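Local coordinates for periplasmic sugar-binding protein (Chloroflexus aurantiacus, PDB 4RXU) that binds D-glucose between its two lobes and probably serves as the solute-binding component of an ABC-type sugar transporter, at residues A[31-39]-A[82-93]; A[159-170]-A[211-222]. All blocks are in the same frame, centred on the assembly; numbering follows the deposited sequence.

Interaction 1. Residues A[31-39]-A[82-93]; sequences LAVGIVLPT and LIAKGIKVLIIC
V33, I35 and V36 of strand 33-37 run alongside V89, I91 and I92 of strand 89-92, parallel at 17° with their axes 4.7 Å apart, in the parallel part of the N-terminal lobe's sheet in the periplasmic binding protein fold, where 29-37 lies between 61-67 and 89-92. G34 N bonds V89 O, I91 N bonds G34 O, V36 N bonds I91 O and C93 N bonds V36 O, so every second residue serves this ladder. At the start A32 O takes two donors: V89 N in the plane of the carbonyl and K88 N from above it. V33 and I35 lie on one face with V89 and I91, where I91 CD1 reaches V33 CG1 at 3.8 Å; A311 and L314 of helix 300-315 cover V89 there. On the other face helix 72-84 closes down. L82 CD1 comes within 3.9 Å of G34 CA, packing directly on the bare main chain, and slides past V36 CG2 at 3.6 Å. I87 CG2 packs 3.6 Å from V33 C. At the far end, toward the sugar, C93 SG is anti to the backbone N (chi1 177°) and sits 3.7 Å from P38 CD.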
loop_
_atom_site.group_PDB
_atom_site.type_symbol
_atom_site.label_atom_id
_atom_site.label_comp_id
_atom_site.label_asym_id
_atom_site.label_seq_id
_atom_site.Cartn_x
_atom_site.Cartn_y
_atom_site.Cartn_z
ATOM N N LEU A 31 -5.429 17.050 22.235
ATOM C CA LEU A 31 -5.804 15.683 22.567
ATOM C C LEU A 31 -4.571 14.890 22.983
ATOM O O LEU A 31 -3.488 15.083 22.443
ATOM C CB LEU A 31 -6.466 14.993 21.369
ATOM C CG LEU A 31 -7.778 15.595 20.873
ATOM C CD1 LEU A 31 -8.338 14.703 19.776
ATOM C CD2 LEU A 31 -8.798 15.793 21.974
ATOM N N ALA A 32 -4.767 13.975 23.926
ATOM C CA ALA A 32 -3.703 13.074 24.389
ATOM C C ALA A 32 -3.532 11.917 23.423
ATOM O O ALA A 32 -3.723 10.730 23.743
ATOM C CB ALA A 32 -3.983 12.595 25.798
ATOM N N VAL A 33 -3.147 12.308 22.226
ATOM C CA VAL A 33 -2.989 11.408 21.080
ATOM C C VAL A 33 -1.702 11.829 20.366
ATOM O O VAL A 33 -1.388 13.023 20.303
ATOM C CB VAL A 33 -4.175 11.487 20.102
ATOM C CG1 VAL A 33 -3.965 10.545 18.918
ATOM C CG2 VAL A 33 -5.466 11.145 20.809
ATOM N N GLY A 34 -0.977 10.845 19.835
ATOM C CA GLY A 34 0.200 11.089 19.023
ATOM C C GLY A 34 0.113 10.229 17.786
ATOM O O GLY A 34 -0.430 9.116 17.828
ATOM N N ILE A 35 0.583 10.785 16.671
ATOM C CA ILE A 35 0.580 10.108 15.383
ATOM C C ILE A 35 2.010 9.907 14.924
ATOM O O ILE A 35 2.787 10.863 14.927
ATOM C CB ILE A 35 -0.187 10.914 14.325
ATOM C CG1 ILE A 35 -1.673 10.997 14.697
ATOM C CG2 ILE A 35 -0.051 10.290 12.935
ATOM C CD1 ILE A 35 -2.436 12.061 13.909
ATOM N N VAL A 36 2.359 8.669 14.557
ATOM C CA VAL A 36 3.703 8.374 14.042
ATOM C C VAL A 36 3.601 7.767 12.669
ATOM O O VAL A 36 2.906 6.766 12.482
ATOM C CB VAL A 36 4.520 7.464 14.997
ATOM C CG1 VAL A 36 5.923 7.153 14.454
ATOM C CG2 VAL A 36 4.650 8.114 16.365
ATOM N N LEU A 37 4.248 8.418 11.706
ATOM C CA LEU A 37 4.249 7.955 10.297
ATOM C C LEU A 37 5.678 7.595 9.901
ATOM O O LEU A 37 6.623 8.148 10.441
ATOM C CB LEU A 37 3.675 9.031 9.380
ATOM C CG LEU A 37 2.176 9.326 9.621
ATOM C CD1 LEU A 37 1.785 10.525 8.766
ATOM C CD2 LEU A 37 1.261 8.127 9.349
ATOM N N PRO A 38 5.846 6.686 8.924
ATOM C CA PRO A 38 7.158 6.056 8.801
ATOM C C PRO A 38 8.218 6.876 8.093
ATOM O O PRO A 38 9.389 6.826 8.482
ATOM C CB PRO A 38 6.846 4.768 8.030
ATOM C CG PRO A 38 5.630 5.134 7.212
ATOM C CD PRO A 38 4.817 5.934 8.194
ATOM N N THR A 39 7.826 7.626 7.066
ATOM C CA THR A 39 8.792 8.363 6.259
ATOM C C THR A 39 8.087 9.384 5.390
ATOM O O THR A 39 6.954 9.151 4.972
ATOM C CB THR A 39 9.645 7.411 5.366
ATOM O OG1 THR A 39 10.588 8.163 4.603
ATOM C CG2 THR A 39 8.785 6.595 4.423
ATOM N N LEU A 82 6.438 10.668 22.785
ATOM C CA LEU A 82 5.004 10.914 22.903
ATOM C C LEU A 82 4.476 10.408 24.250
ATOM O O LEU A 82 3.650 11.053 24.893
ATOM C CB LEU A 82 4.269 10.243 21.752
ATOM C CG LEU A 82 4.485 10.950 20.406
ATOM C CD1 LEU A 82 3.950 10.083 19.265
ATOM C CD2 LEU A 82 3.890 12.357 20.364
ATOM N N ILE A 83 4.970 9.248 24.672
ATOM C CA ILE A 83 4.633 8.709 26.003
ATOM C C ILE A 83 4.971 9.740 27.061
ATOM O O ILE A 83 4.172 9.985 27.971
ATOM C CB ILE A 83 5.375 7.403 26.298
ATOM C CG1 ILE A 83 4.802 6.281 25.431
ATOM C CG2 ILE A 83 5.278 7.047 27.781
ATOM C CD1 ILE A 83 5.686 5.050 25.392
ATOM N N ALA A 84 6.140 10.357 26.923
ATOM C CA ALA A 84 6.624 11.301 27.919
ATOM C C ALA A 84 5.811 12.586 27.932
ATOM O O ALA A 84 5.704 13.264 28.957
ATOM C CB ALA A 84 8.095 11.592 27.712
ATOM N N LYS A 85 5.241 12.920 26.788
ATOM C CA LYS A 85 4.301 14.030 26.700
ATOM C C LYS A 85 2.893 13.732 27.198
ATOM O O LYS A 85 2.053 14.627 27.246
ATOM C CB LYS A 85 4.200 14.477 25.269
ATOM C CG LYS A 85 5.458 15.149 24.797
ATOM C CD LYS A 85 5.170 15.855 23.498
ATOM C CE LYS A 85 6.398 16.586 23.004
ATOM N NZ LYS A 85 7.236 15.637 22.226
ATOM N N GLY A 86 2.609 12.475 27.501
ATOM C CA GLY A 86 1.368 12.116 28.180
ATOM C C GLY A 86 0.265 11.609 27.285
ATOM O O GLY A 86 -0.904 11.608 27.653
ATOM N N ILE A 87 0.631 11.157 26.102
ATOM C CA ILE A 87 -0.385 10.559 25.246
ATOM C C ILE A 87 -1.048 9.345 25.887
ATOM O O ILE A 87 -0.429 8.579 26.619
ATOM C CB ILE A 87 0.079 10.228 23.813
ATOM C CG1 ILE A 87 1.059 9.044 23.750
ATOM C CG2 ILE A 87 0.575 11.489 23.104
ATOM C CD1 ILE A 87 1.143 8.465 22.346
ATOM N N LYS A 88 -2.331 9.190 25.587
ATOM C CA LYS A 88 -3.112 8.029 25.981
ATOM C C LYS A 88 -3.424 7.104 24.823
ATOM O O LYS A 88 -3.785 5.946 25.043
ATOM C CB LYS A 88 -4.429 8.478 26.620
ATOM C CG LYS A 88 -4.268 9.287 27.907
ATOM C CD LYS A 88 -3.427 8.545 28.927
ATOM C CE LYS A 88 -3.118 9.406 30.140
ATOM N NZ LYS A 88 -1.688 9.241 30.531
ATOM N N VAL A 89 -3.294 7.614 23.597
ATOM C CA VAL A 89 -3.552 6.813 22.388
ATOM C C VAL A 89 -2.457 7.123 21.386
ATOM O O VAL A 89 -2.173 8.283 21.108
ATOM C CB VAL A 89 -4.902 7.154 21.726
ATOM C CG1 VAL A 89 -5.135 6.282 20.498
ATOM C CG2 VAL A 89 -6.077 6.994 22.693
ATOM N N LEU A 90 -1.879 6.064 20.835
ATOM C CA LEU A 90 -0.860 6.145 19.793
ATOM C C LEU A 90 -1.477 5.653 18.488
ATOM O O LEU A 90 -1.976 4.525 18.438
ATOM C CB LEU A 90 0.330 5.253 20.156
ATOM C CG LEU A 90 1.431 5.122 19.098
ATOM C CD1 LEU A 90 2.168 6.430 18.830
ATOM C CD2 LEU A 90 2.368 4.005 19.521
ATOM N N ILE A 91 -1.443 6.491 17.449
ATOM C CA ILE A 91 -1.770 6.052 16.082
ATOM C C ILE A 91 -0.428 5.925 15.367
ATOM O O ILE A 91 0.317 6.908 15.243
ATOM C CB ILE A 91 -2.654 7.089 15.375
ATOM C CG1 ILE A 91 -4.017 7.216 16.079
ATOM C CG2 ILE A 91 -2.819 6.739 13.903
ATOM C CD1 ILE A 91 -4.719 8.520 15.754
ATOM N N ILE A 92 -0.100 4.715 14.927
ATOM C CA ILE A 92 1.246 4.442 14.409
ATOM C C ILE A 92 1.238 3.572 13.151
ATOM O O ILE A 92 0.685 2.469 13.162
ATOM C CB ILE A 92 2.176 3.810 15.486
ATOM C CG1 ILE A 92 3.549 3.485 14.877
ATOM C CG2 ILE A 92 1.545 2.588 16.162
ATOM C CD1 ILE A 92 4.610 3.221 15.927
ATOM N N CYS A 93 1.869 4.103 12.099
ATOM C CA CYS A 93 2.165 3.348 10.912
ATOM C C CYS A 93 3.645 2.958 10.952
ATOM O O CYS A 93 4.506 3.819 10.816
ATOM C CB CYS A 93 1.838 4.138 9.664
ATOM S SG CYS A 93 2.283 3.247 8.183
#

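Interaction 2. Residues A[159-170]-A[211-222]; sequences LYAGAASDNNAF and MAKIIGQVTTNW. With BGC (beta-D-glucopyranose), chain C.
This is a buried contact between the loop that runs from strand 155-159 into helix 167-185 and the end of helix 208-218 with the loop after it, and it supplies D166, N168 and W222 to the glucose pocket. G162 CA packs over the centre of the six-membered ring of W222, a CH-pi contact 3.4 Å from the centroid and 9° off the ring normal. BGC C6 lies over the opposite face, 3.4 Å from W222 CD2, so the indole is sandwiched between main chain and sugar. Its rotation is also fixed at the edge: W222 NE1 donates to the anti lone pair of D166 OD2 (2.8 Å), with the oxygen 22° out of the ring plane. The same D166 OD2 accepts from BGC O1 at 2.6 Å. In this two-lobed type I periplasmic binding protein fold of the ChvE-like family, with its cleft at the strand ends, D166 is also the N-cap of helix 167-185; with CG anti to the backbone N (chi1 179°), the carboxylate turns OD1 to N168 N, which meets it from above its plane. N168 ND2 donates to BGC O1 and, weakly, to O2, and is held as well by D118 O.

Behind the pocket T220 N and T220 OG1 reach A161 O from opposite faces of its plane, while T219 OG1 donates to G162 O. Two ST turns, in which T219 OG1 and T220 OG1 accept from N221 N and W222 N, shape the loop that presents these donors. A water joins A164 N to N221 OD1. Deeper, I215, on helix 208-218, packs between A161 and F170: CG1 touches A161 CB, and CD1 sits over one face of F170, 4.0 Å from the ring centroid. A212 CB meets the same ring at its edge, 3.9 Å from F170 CE2.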
loop_
_atom_site.group_PDB
_atom_site.type_symbol
_atom_site.label_atom_id
_atom_site.label_comp_id
_atom_site.label_asym_id
_atom_site.label_seq_id
_atom_site.Cartn_x
_atom_site.Cartn_y
_atom_site.Cartn_z
ATOM N N LEU A 159 6.098 -9.202 -12.684
ATOM C CA LEU A 159 5.613 -9.033 -11.300
ATOM C C LEU A 159 6.505 -8.081 -10.542
ATOM O O LEU A 159 7.736 -8.139 -10.685
ATOM C CB LEU A 159 5.625 -10.385 -10.567
ATOM C CG LEU A 159 4.791 -11.519 -11.188
ATOM C CD1 LEU A 159 5.073 -12.838 -10.489
ATOM C CD2 LEU A 159 3.294 -11.211 -11.212
ATOM N N TYR A 160 5.898 -7.222 -9.718
ATOM C CA TYR A 160 6.652 -6.313 -8.843
ATOM C C TYR A 160 5.955 -6.243 -7.501
ATOM O O TYR A 160 4.764 -6.536 -7.373
ATOM C CB TYR A 160 6.804 -4.911 -9.464
ATOM C CG TYR A 160 7.573 -4.994 -10.773
ATOM C CD1 TYR A 160 8.969 -5.087 -10.771
ATOM C CD2 TYR A 160 6.908 -5.063 -12.001
ATOM C CE1 TYR A 160 9.695 -5.183 -11.959
ATOM C CE2 TYR A 160 7.623 -5.194 -13.191
ATOM C CZ TYR A 160 9.017 -5.249 -13.164
ATOM O OH TYR A 160 9.722 -5.361 -14.347
ATOM N N ALA A 161 6.742 -5.912 -6.491
ATOM C CA ALA A 161 6.250 -5.907 -5.116
ATOM C C ALA A 161 6.797 -4.759 -4.281
ATOM O O ALA A 161 7.775 -4.086 -4.649
ATOM C CB ALA A 161 6.576 -7.248 -4.423
ATOM N N GLY A 162 6.139 -4.572 -3.141
ATOM C CA GLY A 162 6.553 -3.580 -2.141
ATOM C C GLY A 162 7.733 -4.053 -1.289
ATOM O O GLY A 162 8.329 -5.106 -1.564
ATOM N N ALA A 163 8.064 -3.259 -0.264
ATOM C CA ALA A 163 9.132 -3.585 0.686
ATOM C C ALA A 163 8.740 -4.718 1.620
ATOM O O ALA A 163 7.651 -4.694 2.197
ATOM C CB ALA A 163 9.505 -2.347 1.502
ATOM N N ALA A 164 9.633 -5.708 1.800
ATOM C CA ALA A 164 9.322 -6.818 2.720
ATOM C C ALA A 164 9.136 -6.427 4.178
ATOM O O ALA A 164 8.507 -7.173 4.940
ATOM C CB ALA A 164 10.346 -7.932 2.626
ATOM N N SER A 165 9.659 -5.257 4.552
ATOM C CA SER A 165 9.428 -4.718 5.896
ATOM C C SER A 165 7.988 -4.229 6.147
ATOM O O SER A 165 7.598 -3.945 7.281
ATOM C CB SER A 165 10.398 -3.575 6.178
ATOM O OG SER A 165 10.431 -2.700 5.064
ATOM N N ASP A 166 7.205 -4.147 5.078
ATOM C CA ASP A 166 5.804 -3.707 5.128
ATOM C C ASP A 166 4.903 -4.924 5.019
ATOM O O ASP A 166 4.881 -5.578 3.985
ATOM C CB ASP A 166 5.576 -2.768 3.933
ATOM C CG ASP A 166 4.178 -2.255 3.822
ATOM O OD1 ASP A 166 3.336 -2.547 4.704
ATOM O OD2 ASP A 166 3.960 -1.525 2.820
ATOM N N ASN A 167 4.165 -5.254 6.070
ATOM C CA ASN A 167 3.238 -6.387 5.961
ATOM C C ASN A 167 2.266 -6.236 4.792
ATOM O O ASN A 167 1.806 -7.226 4.211
ATOM C CB ASN A 167 2.482 -6.573 7.268
ATOM C CG ASN A 167 1.677 -7.834 7.291
ATOM O OD1 ASN A 167 2.222 -8.938 7.177
ATOM N ND2 ASN A 167 0.374 -7.690 7.472
ATOM N N ASN A 168 1.901 -5.001 4.476
ATOM C CA ASN A 168 0.987 -4.797 3.346
ATOM C C ASN A 168 1.581 -5.299 2.037
ATOM O O ASN A 168 0.840 -5.703 1.164
ATOM C CB ASN A 168 0.610 -3.324 3.189
ATOM C CG ASN A 168 -0.317 -2.828 4.266
ATOM O OD1 ASN A 168 -0.937 -3.596 4.981
ATOM N ND2 ASN A 168 -0.461 -1.521 4.338
ATOM N N ALA A 169 2.904 -5.273 1.891
ATOM C CA ALA A 169 3.520 -5.774 0.657
ATOM C C ALA A 169 3.165 -7.249 0.465
ATOM O O ALA A 169 2.914 -7.688 -0.639
ATOM C CB ALA A 169 5.018 -5.561 0.667
ATOM N N PHE A 170 3.141 -8.007 1.554
ATOM C CA PHE A 170 2.752 -9.415 1.479
ATOM C C PHE A 170 1.269 -9.537 1.168
ATOM O O PHE A 170 0.849 -10.416 0.387
ATOM C CB PHE A 170 3.086 -10.132 2.785
ATOM C CG PHE A 170 4.541 -10.443 2.946
ATOM C CD1 PHE A 170 5.392 -9.503 3.474
ATOM C CD2 PHE A 170 5.054 -11.661 2.557
ATOM C CE1 PHE A 170 6.739 -9.780 3.625
ATOM C CE2 PHE A 170 6.398 -11.932 2.699
ATOM C CZ PHE A 170 7.240 -10.989 3.239
ATOM N N MET A 211 6.401 -16.540 -0.412
ATOM C CA MET A 211 6.120 -15.207 -0.954
ATOM C C MET A 211 7.369 -14.322 -0.828
ATOM O O MET A 211 7.695 -13.544 -1.729
ATOM C CB MET A 211 4.978 -14.508 -0.236
ATOM C CG MET A 211 3.598 -15.006 -0.562
ATOM S SD MET A 211 2.296 -13.890 0.056
ATOM C CE MET A 211 2.013 -14.698 1.614
ATOM N N ALA A 212 8.073 -14.452 0.293
ATOM C CA ALA A 212 9.228 -13.608 0.544
ATOM C C ALA A 212 10.338 -13.844 -0.477
ATOM O O ALA A 212 11.083 -12.953 -0.774
ATOM C CB ALA A 212 9.740 -13.811 1.954
ATOM N N LYS A 213 10.466 -15.069 -0.981
ATOM C CA LYS A 213 11.458 -15.374 -2.045
ATOM C C LYS A 213 11.091 -14.676 -3.354
ATOM O O LYS A 213 11.951 -14.174 -4.058
ATOM C CB LYS A 213 11.598 -16.879 -2.307
ATOM C CG LYS A 213 12.135 -17.649 -1.114
ATOM C CD LYS A 213 12.562 -19.044 -1.484
ATOM C CE LYS A 213 11.384 -19.960 -1.603
ATOM N NZ LYS A 213 11.878 -21.297 -2.036
ATOM N N ILE A 214 9.797 -14.651 -3.664
ATOM C CA ILE A 214 9.349 -13.953 -4.858
ATOM C C ILE A 214 9.563 -12.463 -4.684
ATOM O O ILE A 214 10.156 -11.805 -5.552
ATOM C CB ILE A 214 7.868 -14.247 -5.209
ATOM C CG1 ILE A 214 7.664 -15.747 -5.468
ATOM C CG2 ILE A 214 7.447 -13.436 -6.429
ATOM C CD1 ILE A 214 6.193 -16.111 -5.539
ATOM N N ILE A 215 9.095 -11.938 -3.554
ATOM C CA ILE A 215 9.212 -10.507 -3.301
ATOM C C ILE A 215 10.674 -10.093 -3.356
ATOM O O ILE A 215 10.999 -9.059 -3.894
ATOM C CB ILE A 215 8.510 -10.097 -1.978
ATOM C CG1 ILE A 215 7.007 -10.292 -2.151
ATOM C CG2 ILE A 215 8.911 -8.682 -1.514
ATOM C CD1 ILE A 215 6.237 -10.244 -0.857
ATOM N N GLY A 216 11.569 -10.925 -2.845
ATOM C CA GLY A 216 13.003 -10.575 -2.896
ATOM C C GLY A 216 13.515 -10.337 -4.301
ATOM O O GLY A 216 14.376 -9.507 -4.540
ATOM N N GLN A 217 13.003 -11.129 -5.239
ATOM C CA GLN A 217 13.412 -11.008 -6.644
ATOM C C GLN A 217 12.773 -9.827 -7.369
ATOM O O GLN A 217 13.340 -9.327 -8.352
ATOM C CB GLN A 217 13.055 -12.270 -7.409
ATOM C CG GLN A 217 13.930 -13.437 -7.062
ATOM C CD GLN A 217 13.749 -14.551 -8.065
ATOM O OE1 GLN A 217 12.633 -14.844 -8.477
ATOM N NE2 GLN A 217 14.835 -15.191 -8.438
ATOM N N VAL A 218 11.603 -9.404 -6.903
ATOM C CA VAL A 218 10.809 -8.386 -7.623
ATOM C C VAL A 218 10.521 -7.133 -6.794
ATOM O O VAL A 218 9.702 -6.321 -7.175
ATOM C CB VAL A 218 9.504 -8.960 -8.244
ATOM C CG1 VAL A 218 9.811 -10.179 -9.110
ATOM C CG2 VAL A 218 8.443 -9.289 -7.193
ATOM N N THR A 219 11.235 -6.941 -5.694
ATOM C CA THR A 219 10.916 -5.834 -4.800
ATOM C C THR A 219 11.355 -4.503 -5.369
ATOM O O THR A 219 12.459 -4.364 -5.893
ATOM C CB THR A 219 11.442 -6.020 -3.353
ATOM O OG1 THR A 219 10.939 -4.954 -2.544
ATOM C CG2 THR A 219 12.974 -6.029 -3.271
ATOM N N THR A 220 10.458 -3.538 -5.226
ATOM C CA THR A 220 10.732 -2.144 -5.513
ATOM C C THR A 220 11.219 -1.408 -4.278
ATOM O O THR A 220 11.665 -0.268 -4.381
ATOM C CB THR A 220 9.469 -1.432 -5.962
ATOM O OG1 THR A 220 8.523 -1.430 -4.874
ATOM C CG2 THR A 220 8.871 -2.092 -7.155
ATOM N N ASN A 221 11.079 -2.032 -3.098
ATOM C CA ASN A 221 11.363 -1.354 -1.823
ATOM C C ASN A 221 10.603 -0.024 -1.678
ATOM O O ASN A 221 11.058 0.893 -0.979
ATOM C CB ASN A 221 12.862 -1.128 -1.656
ATOM C CG ASN A 221 13.603 -2.402 -1.329
ATOM O OD1 ASN A 221 13.078 -3.282 -0.665
ATOM N ND2 ASN A 221 14.833 -2.497 -1.784
ATOM N N TRP A 222 9.469 0.075 -2.370
ATOM C CA TRP A 222 8.616 1.280 -2.379
ATOM C C TRP A 222 9.402 2.529 -2.773
ATOM O O TRP A 222 9.197 3.628 -2.238
ATOM C CB TRP A 222 7.951 1.489 -1.024
ATOM C CG TRP A 222 6.967 0.485 -0.554
ATOM C CD1 TRP A 222 6.865 -0.007 0.729
ATOM C CD2 TRP A 222 5.854 -0.075 -1.284
ATOM N NE1 TRP A 222 5.778 -0.859 0.827
ATOM C CE2 TRP A 222 5.143 -0.922 -0.391
ATOM C CE3 TRP A 222 5.384 0.068 -2.583
ATOM C CZ2 TRP A 222 3.991 -1.605 -0.769
ATOM C CZ3 TRP A 222 4.249 -0.649 -2.973
ATOM C CH2 TRP A 222 3.566 -1.464 -2.060
HETATM C C2 BGC C . 0.633 1.624 1.736
HETATM C C3 BGC C . 0.560 2.051 0.284
HETATM C C4 BGC C . 1.852 2.759 -0.097
HETATM C C5 BGC C . 3.073 1.912 0.264
HETATM C C6 BGC C . 4.388 2.631 0.060
HETATM C C1 BGC C . 1.837 0.699 1.796
HETATM O O1 BGC C . 1.932 0.015 3.011
HETATM O O2 BGC C . -0.579 0.954 2.097
HETATM O O3 BGC C . -0.563 2.915 0.135
HETATM O O4 BGC C . 1.877 2.920 -1.529
HETATM O O5 BGC C . 3.007 1.498 1.615
HETATM O O6 BGC C . 4.389 3.924 0.672
HETATM O O HOH W 1 12.034 -5.739 0.334
#

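The contacts come in series along the chain, interaction 1 closing before interaction 2 opens, and their centres stand 28 Å apart with the glucose between them. Interaction 1 belongs to the parallel part of the N-terminal lobe's sheet; interaction 2 lies at the end of strand 155-159 in the separate four-stranded parallel sheet, so each lobe contributes one. Their nearest atoms are about 7 Å apart and do not touch. The side chain of C93 is about 6 Å from the sugar, whereas 159-170 hydrogen-bonds it and 211-222 packs W222 on it. R119, which P38 and C93 touch, comes near D166 in only a long, weak ion pair, so the two contacts share a neighbour across the cleft.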